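Side-chain contacts in trans-4-hydroxy-L-proline dehydratase (Clostridioides difficile 70-100-2010, PDB 6VXC), which dehydrates trans-4-hydroxy-L-proline to (S)-1-pyrroline-5-carboxylate by glycyl radical chemistry, a step in the anaerobic breakdown of 4-hydroxyproline: residues E34-A39 with K337-P342; L221-I226 with P540-S545; E634-I639 with A711-I716. All blocks are in the same frame, centred on the assembly; numbering follows the deposited sequence.

Contact 1 (E34-A39 with K337-P342)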
# COMPACT_ATOMS: atom_id res chain seq x y z
N GLU A 34 -17.76 7.25 16.56
CA GLU A 34 -17.28 8.34 17.40
C GLU A 34 -16.15 7.88 18.33
O GLU A 34 -15.21 8.64 18.58
CB GLU A 34 -18.46 8.94 18.19
CG GLU A 34 -18.17 10.20 18.98
CD GLU A 34 -17.98 11.46 18.11
OE1 GLU A 34 -18.26 11.44 16.90
OE2 GLU A 34 -17.55 12.49 18.67
N GLU A 35 -16.23 6.66 18.86
CA GLU A 35 -15.10 6.12 19.61
C GLU A 35 -13.85 6.06 18.74
O GLU A 35 -12.75 6.41 19.18
CB GLU A 35 -15.44 4.72 20.13
CG GLU A 35 -14.33 4.12 20.98
CD GLU A 35 -14.67 2.73 21.48
OE1 GLU A 35 -15.16 1.90 20.68
OE2 GLU A 35 -14.49 2.46 22.68
N SER A 36 -14.01 5.60 17.50
CA SER A 36 -12.88 5.41 16.59
C SER A 36 -12.18 6.73 16.28
O SER A 36 -10.95 6.83 16.35
CB SER A 36 -13.38 4.73 15.32
OG SER A 36 -12.32 4.44 14.43
N ILE A 37 -12.94 7.76 15.90
CA ILE A 37 -12.29 8.99 15.48
C ILE A 37 -11.72 9.76 16.65
O ILE A 37 -10.86 10.62 16.45
CB ILE A 37 -13.25 9.91 14.69
CG1 ILE A 37 -14.39 10.37 15.59
CG2 ILE A 37 -13.76 9.20 13.46
CD1 ILE A 37 -15.25 11.44 14.99
N ASN A 38 -12.13 9.45 17.88
CA ASN A 38 -11.58 10.12 19.05
C ASN A 38 -10.42 9.38 19.69
O ASN A 38 -9.81 9.92 20.62
CB ASN A 38 -12.68 10.35 20.10
CG ASN A 38 -13.67 11.45 19.71
OD1 ASN A 38 -13.28 12.54 19.29
ND2 ASN A 38 -14.95 11.15 19.82
N ALA A 39 -10.09 8.18 19.24
CA ALA A 39 -8.99 7.43 19.85
C ALA A 39 -7.65 8.09 19.56
O ALA A 39 -7.38 8.52 18.44
CB ALA A 39 -8.99 5.99 19.37
N LYS A 337 -13.62 -1.08 12.45
CA LYS A 337 -12.50 -1.91 12.91
C LYS A 337 -11.22 -1.59 12.15
O LYS A 337 -10.14 -1.45 12.75
CB LYS A 337 -12.82 -3.39 12.80
CG LYS A 337 -14.00 -3.86 13.63
CD LYS A 337 -13.84 -3.54 15.14
CE LYS A 337 -12.59 -4.09 15.77
NZ LYS A 337 -12.47 -3.77 17.24
N PHE A 338 -11.31 -1.47 10.82
CA PHE A 338 -10.16 -1.02 10.04
C PHE A 338 -9.64 0.32 10.57
O PHE A 338 -8.43 0.50 10.76
CB PHE A 338 -10.53 -0.87 8.56
CG PHE A 338 -10.59 -2.16 7.79
CD1 PHE A 338 -9.44 -2.81 7.38
CD2 PHE A 338 -11.82 -2.69 7.39
CE1 PHE A 338 -9.50 -3.97 6.63
CE2 PHE A 338 -11.90 -3.84 6.65
CZ PHE A 338 -10.74 -4.49 6.26
N ASN A 339 -10.55 1.27 10.80
CA ASN A 339 -10.15 2.61 11.21
C ASN A 339 -9.55 2.64 12.61
O ASN A 339 -8.92 3.64 12.97
CB ASN A 339 -11.34 3.58 11.15
CG ASN A 339 -10.90 5.04 11.15
OD1 ASN A 339 -10.26 5.51 10.21
ND2 ASN A 339 -11.25 5.77 12.20
N ASN A 340 -9.75 1.59 13.41
CA ASN A 340 -9.13 1.47 14.72
C ASN A 340 -7.67 0.98 14.67
O ASN A 340 -7.03 1.00 15.72
CB ASN A 340 -9.93 0.51 15.61
CG ASN A 340 -11.22 1.13 16.15
OD1 ASN A 340 -11.47 2.31 15.96
ND2 ASN A 340 -12.03 0.33 16.83
N GLN A 341 -7.15 0.56 13.51
CA GLN A 341 -5.80 -0.00 13.40
C GLN A 341 -4.88 0.90 12.58
O GLN A 341 -4.84 0.79 11.34
CB GLN A 341 -5.83 -1.40 12.77
CG GLN A 341 -7.03 -2.28 13.15
CD GLN A 341 -7.20 -2.44 14.65
OE1 GLN A 341 -6.23 -2.65 15.38
NE2 GLN A 341 -8.44 -2.34 15.11
N PRO A 342 -4.09 1.76 13.21
CA PRO A 342 -3.08 2.52 12.45
C PRO A 342 -1.97 1.61 11.95
O PRO A 342 -1.74 0.52 12.47
CB PRO A 342 -2.55 3.52 13.49
CG PRO A 342 -2.71 2.79 14.79
CD PRO A 342 -4.00 2.02 14.65
O HOH W 1 -14.85 1.56 17.99
O HOH W 2 -8.78 5.41 15.29
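The amide groups of N339 and N340 both reach the hydroxyl of S36, which lies in the amide plane of N339 but is tilted from the carbonyl plane of N340. From N339 ND2, 2.8 Å away, S36 OG takes up an N-H along a nearly straight bond of 166°. At the other amide the roles reverse: S36 OG donates to N340 OD1 at 2.8 Å, approaching 26° from the carbonyl plane, so this buried residue's hydroxyl both accepts and donates. The NH2 of the N340 amide is engaged as well, since N340 ND2 donates to a water, 3.3 Å away, that in turn donates to E35 OE1, and also bonds to E92. With both ends of N340 held, the rotation of its amide is well defined. From successive positions the two asparagines converge on one hydroxyl, helped by different first torsions: N339 CG is anti to the backbone N (chi1 -162°), N340 CG beside it. The methyl I37 CG2 lies beside the N339 amide, 4.4 Å from N339 ND2.

Here the last turn of helix 27-38, near the N-terminus, meets the chain where helix 324-339 gives way to loop, within the pyruvate formate lyase-like part of this glycyl radical enzyme and away from its probable active-site residues. A second water joins the backbones, donating to S36 O at 2.8 Å and to N339 O at 2.9 Å. Within the turn that carries the asparagines, K337 O accepts from both N340 N and Q341 NE2, the latter at 3.0 Å.

Contact 2 (L221-I226 with P540-S545)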
# COMPACT_ATOMS: atom_id res chain seq x y z
N LEU A 221 5.70 -26.93 7.47
CA LEU A 221 4.37 -27.48 7.73
C LEU A 221 4.10 -27.59 9.23
O LEU A 221 2.99 -27.30 9.69
CB LEU A 221 4.25 -28.85 7.05
CG LEU A 221 4.16 -28.78 5.52
CD1 LEU A 221 4.54 -30.09 4.89
CD2 LEU A 221 2.75 -28.38 5.07
N GLU A 222 5.09 -28.01 10.01
CA GLU A 222 4.92 -28.03 11.47
C GLU A 222 4.59 -26.64 12.00
O GLU A 222 3.76 -26.49 12.89
CB GLU A 222 6.17 -28.57 12.17
CG GLU A 222 6.38 -30.05 12.07
CD GLU A 222 7.60 -30.55 12.85
OE1 GLU A 222 7.63 -31.76 13.15
OE2 GLU A 222 8.50 -29.75 13.19
N ALA A 223 5.27 -25.61 11.48
CA ALA A 223 4.95 -24.26 11.92
C ALA A 223 3.53 -23.87 11.54
O ALA A 223 2.82 -23.23 12.33
CB ALA A 223 5.96 -23.27 11.33
N MET A 224 3.09 -24.23 10.34
CA MET A 224 1.73 -23.90 9.92
C MET A 224 0.70 -24.53 10.84
O MET A 224 -0.32 -23.91 11.16
CB MET A 224 1.49 -24.32 8.47
CG MET A 224 2.25 -23.49 7.45
SD MET A 224 1.94 -24.06 5.78
CE MET A 224 3.58 -24.06 5.12
N ALA A 225 0.95 -25.78 11.28
CA ALA A 225 0.04 -26.46 12.18
C ALA A 225 -0.07 -25.74 13.52
O ALA A 225 -1.16 -25.62 14.09
CB ALA A 225 0.49 -27.91 12.39
N ILE A 226 1.05 -25.26 14.04
CA ILE A 226 1.03 -24.49 15.28
C ILE A 226 0.26 -23.19 15.08
O ILE A 226 -0.48 -22.75 15.97
CB ILE A 226 2.46 -24.26 15.78
CG1 ILE A 226 3.09 -25.61 16.21
CG2 ILE A 226 2.47 -23.24 16.89
CD1 ILE A 226 4.60 -25.58 16.38
N PRO A 540 9.83 -15.85 8.50
CA PRO A 540 8.82 -16.77 7.98
C PRO A 540 7.49 -16.44 8.62
O PRO A 540 7.42 -15.93 9.73
CB PRO A 540 9.33 -18.15 8.40
CG PRO A 540 10.18 -17.90 9.59
CD PRO A 540 10.82 -16.55 9.35
N CYS A 541 6.42 -16.66 7.88
CA CYS A 541 5.08 -16.30 8.34
C CYS A 541 4.17 -17.51 8.21
O CYS A 541 3.37 -17.59 7.27
CB CYS A 541 4.55 -15.08 7.58
SG CYS A 541 4.79 -15.15 5.78
N PRO A 542 4.26 -18.47 9.14
CA PRO A 542 3.42 -19.67 9.03
C PRO A 542 1.93 -19.37 9.01
O PRO A 542 1.19 -20.07 8.32
CB PRO A 542 3.79 -20.50 10.27
CG PRO A 542 4.96 -19.83 10.89
CD PRO A 542 5.06 -18.43 10.37
N LEU A 543 1.45 -18.36 9.74
CA LEU A 543 0.02 -18.09 9.67
C LEU A 543 -0.39 -17.66 8.27
O LEU A 543 -1.26 -18.28 7.65
CB LEU A 543 -0.41 -17.04 10.71
CG LEU A 543 -1.89 -16.65 10.65
CD1 LEU A 543 -2.78 -17.88 10.90
CD2 LEU A 543 -2.25 -15.54 11.67
N MET A 544 0.29 -16.66 7.70
CA MET A 544 -0.07 -16.26 6.34
C MET A 544 0.01 -17.43 5.37
O MET A 544 -0.83 -17.57 4.47
CB MET A 544 0.82 -15.11 5.86
CG MET A 544 0.49 -14.62 4.45
SD MET A 544 -1.07 -13.69 4.39
CE MET A 544 -0.55 -12.21 5.25
N SER A 545 1.00 -18.31 5.54
CA SER A 545 1.16 -19.43 4.62
C SER A 545 -0.07 -20.34 4.61
O SER A 545 -0.36 -20.95 3.58
CB SER A 545 2.42 -20.23 4.97
OG SER A 545 3.57 -19.41 4.89
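M224 lies against the first turn of helix 542-546, its thioether running past P542 to S545. Its CB already lies 4.3 Å from P542 O, and CG comes closer, 3.7 Å from the same oxygen and slightly farther from the CB atoms of P542 and S545. SD comes next, 3.9 Å from S545 CB, and the terminal CE ends 4.0 Å from the same carbon. The first torsion sets this course: with CG beside the backbone N (chi1 -70°) the chain is directed from P542 O toward S545 CB, and the bend at chi3 (-134°) keeps the methyl near that carbon. I199 of helix 192-205 touches M224 as well.

S545 offers M224 its methylene, while its hydroxyl is committed elsewhere, bonded to the backbone N of Y558. A polar residue can therefore present an apolar surface to the sulfur.

One residue back, A223 meets the proline ring. A223 CB is 3.6 Å from P542 CG, and P542 CB is 3.6 Å from A223 O, so the ring lies over both the methyl and the carbonyl of the alanine. No hydrogen bond crosses the contact; it rests on van der Waals contact, of carbon with carbon and of carbon with carbonyl oxygen, and the backbones come so near that the CA atoms of M224 and P542 are 4.6 Å apart.

The start of the short helix is also held by E293 of helix 276-293, whose carboxylate bonds to the amides of L543 and M544. C541 is its N-cap and P542 takes the first helical position, a common place for proline because its missing N-H costs no helical bond; this helix start packs against the long helix 214-248 of the pyruvate formate lyase-like fold.

Contact 3 (E634-I639 with A711-I716)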
# COMPACT_ATOMS: atom_id res chain seq x y z
N GLU A 634 6.45 10.95 -26.69
CA GLU A 634 7.36 9.92 -27.18
C GLU A 634 8.57 9.78 -26.28
O GLU A 634 9.15 8.69 -26.18
CB GLU A 634 7.82 10.25 -28.60
CG GLU A 634 6.78 10.01 -29.66
CD GLU A 634 7.25 10.42 -31.04
OE1 GLU A 634 8.40 10.92 -31.17
OE2 GLU A 634 6.46 10.25 -32.00
N ILE A 635 9.00 10.88 -25.67
CA ILE A 635 10.09 10.81 -24.70
C ILE A 635 9.63 10.10 -23.45
O ILE A 635 10.37 9.28 -22.88
CB ILE A 635 10.62 12.23 -24.42
CG1 ILE A 635 11.25 12.79 -25.71
CG2 ILE A 635 11.64 12.22 -23.29
CD1 ILE A 635 11.89 14.13 -25.53
N MET A 636 8.40 10.38 -23.00
CA MET A 636 7.83 9.60 -21.90
C MET A 636 7.90 8.11 -22.21
O MET A 636 8.26 7.30 -21.35
CB MET A 636 6.40 10.03 -21.61
CG MET A 636 5.73 9.18 -20.50
SD MET A 636 5.07 7.59 -21.05
CE MET A 636 3.61 8.13 -21.93
N GLN A 637 7.48 7.72 -23.41
CA GLN A 637 7.49 6.31 -23.77
C GLN A 637 8.91 5.73 -23.74
O GLN A 637 9.12 4.61 -23.27
CB GLN A 637 6.85 6.12 -25.13
CG GLN A 637 5.35 6.33 -25.16
CD GLN A 637 4.78 6.16 -26.55
OE1 GLN A 637 5.28 6.74 -27.50
NE2 GLN A 637 3.77 5.32 -26.68
N GLU A 638 9.89 6.49 -24.24
CA GLU A 638 11.27 6.00 -24.24
C GLU A 638 11.77 5.81 -22.82
O GLU A 638 12.40 4.80 -22.50
CB GLU A 638 12.17 6.98 -24.99
CG GLU A 638 11.92 6.99 -26.47
CD GLU A 638 12.84 7.95 -27.23
OE1 GLU A 638 13.80 8.49 -26.62
OE2 GLU A 638 12.60 8.15 -28.45
N ILE A 639 11.49 6.77 -21.94
CA ILE A 639 11.90 6.65 -20.55
C ILE A 639 11.20 5.45 -19.91
O ILE A 639 11.83 4.63 -19.24
CB ILE A 639 11.61 7.95 -19.77
CG1 ILE A 639 12.39 9.14 -20.36
CG2 ILE A 639 11.93 7.77 -18.31
CD1 ILE A 639 11.88 10.53 -19.86
N ALA A 711 -2.36 7.26 -21.61
CA ALA A 711 -2.66 6.00 -22.29
C ALA A 711 -1.54 5.55 -23.22
O ALA A 711 -1.51 4.38 -23.61
CB ALA A 711 -3.97 6.12 -23.06
N LYS A 712 -0.60 6.44 -23.56
CA LYS A 712 0.52 6.08 -24.42
C LYS A 712 1.58 5.27 -23.68
O LYS A 712 2.45 4.68 -24.32
CB LYS A 712 1.14 7.35 -25.03
CG LYS A 712 0.18 8.12 -25.93
CD LYS A 712 0.76 9.47 -26.35
CE LYS A 712 -0.29 10.33 -27.07
NZ LYS A 712 0.30 11.65 -27.44
N MET A 713 1.51 5.25 -22.36
CA MET A 713 2.26 4.31 -21.54
C MET A 713 1.57 2.95 -21.59
O MET A 713 0.34 2.86 -21.53
CB MET A 713 2.33 4.85 -20.11
CG MET A 713 3.13 4.04 -19.12
SD MET A 713 3.07 4.74 -17.46
CE MET A 713 4.21 6.10 -17.65
N ASP A 714 2.36 1.88 -21.71
CA ASP A 714 1.77 0.54 -21.85
C ASP A 714 1.47 -0.02 -20.46
O ASP A 714 2.27 -0.72 -19.85
CB ASP A 714 2.68 -0.39 -22.65
CG ASP A 714 1.93 -1.62 -23.16
OD1 ASP A 714 0.75 -1.78 -22.78
OD2 ASP A 714 2.49 -2.41 -23.94
N HIS A 715 0.26 0.29 -19.97
CA HIS A 715 -0.13 -0.15 -18.64
C HIS A 715 -0.13 -1.67 -18.51
O HIS A 715 0.13 -2.19 -17.43
CB HIS A 715 -1.51 0.42 -18.30
CG HIS A 715 -1.56 1.91 -18.42
ND1 HIS A 715 -1.31 2.74 -17.36
CD2 HIS A 715 -1.76 2.72 -19.49
CE1 HIS A 715 -1.36 4.00 -17.76
NE2 HIS A 715 -1.64 4.01 -19.05
N ILE A 716 -0.40 -2.39 -19.60
CA ILE A 716 -0.53 -3.84 -19.49
C ILE A 716 0.79 -4.48 -19.07
O ILE A 716 0.78 -5.56 -18.45
CB ILE A 716 -1.05 -4.44 -20.81
CG1 ILE A 716 -2.34 -3.75 -21.23
CG2 ILE A 716 -1.23 -5.94 -20.66
CD1 ILE A 716 -3.34 -3.62 -20.13
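M636 and M713 meet with their side chains crossed at about a right angle, in a helix-to-loop contact linking helix 630-647, in the pyruvate formate lyase-like part of this glycyl radical enzyme, to the loop after helix 703-711, in its glycine radical part. The sulfur of one touches the methyl of the other, M636 SD lying 3.8 Å from M713 CE. M636 is bent at both chi2 and chi3, which turns its methyl over the face of the peptide between K712 and M713, where M636 CE stands 3.6 Å from M713 N. That same methyl is 4.0 Å from K712 CB.

Q637 approaches the loop beside it, and its chain and that of K712 pass at an oblique angle. The glutamine is extended beyond CG, and this length lets its amide reach the loop backbone: Q637 NE2 donates to K712 O at 2.8 Å, with an N-H...O angle of 158°. The carbonyl lies near the amide plane of Q637, whereas the nitrogen is tilted 25° from the carbonyl plane. K712 starts toward the helix with its CB, then leads away, and its ammonium group forms salt bridges with D628, D630 and D633, in the first turn of helix 630-647 and just before it. Such a gathering of carboxylates would probably keep the lysine protonated. The loop is thus gripped at two levels, by charge at the end of K712 and by a neutral bond at its backbone.

Beyond M713 the chain makes an inverse gamma turn centred on D714. The amide of Q637 also rests against the lysine's first methylene, with Q637 NE2 3.7 Å from K712 CB.

How the contacts relate
Contacts 1 and 2 are the closer pair, yet do not touch: their centres are 30 Å apart and nearest atoms about 12 Å apart. Both border helix 276-293, which touches K337 and F338 in one and P542 and L543 in the other. Along the chain their segments alternate (34-39, 221-226, 337-342, 540-545), all within the pyruvate formate lyase-like region. Contact 3 follows both in sequence; its centre is 41 Å from contact 1, on the opposite side of the chain's centre, and 42 Å from contact 2. It alone joins that region to the glycine radical region. Together they illustrate how distant parts of one long chain are tied together away from the probable active-site residues.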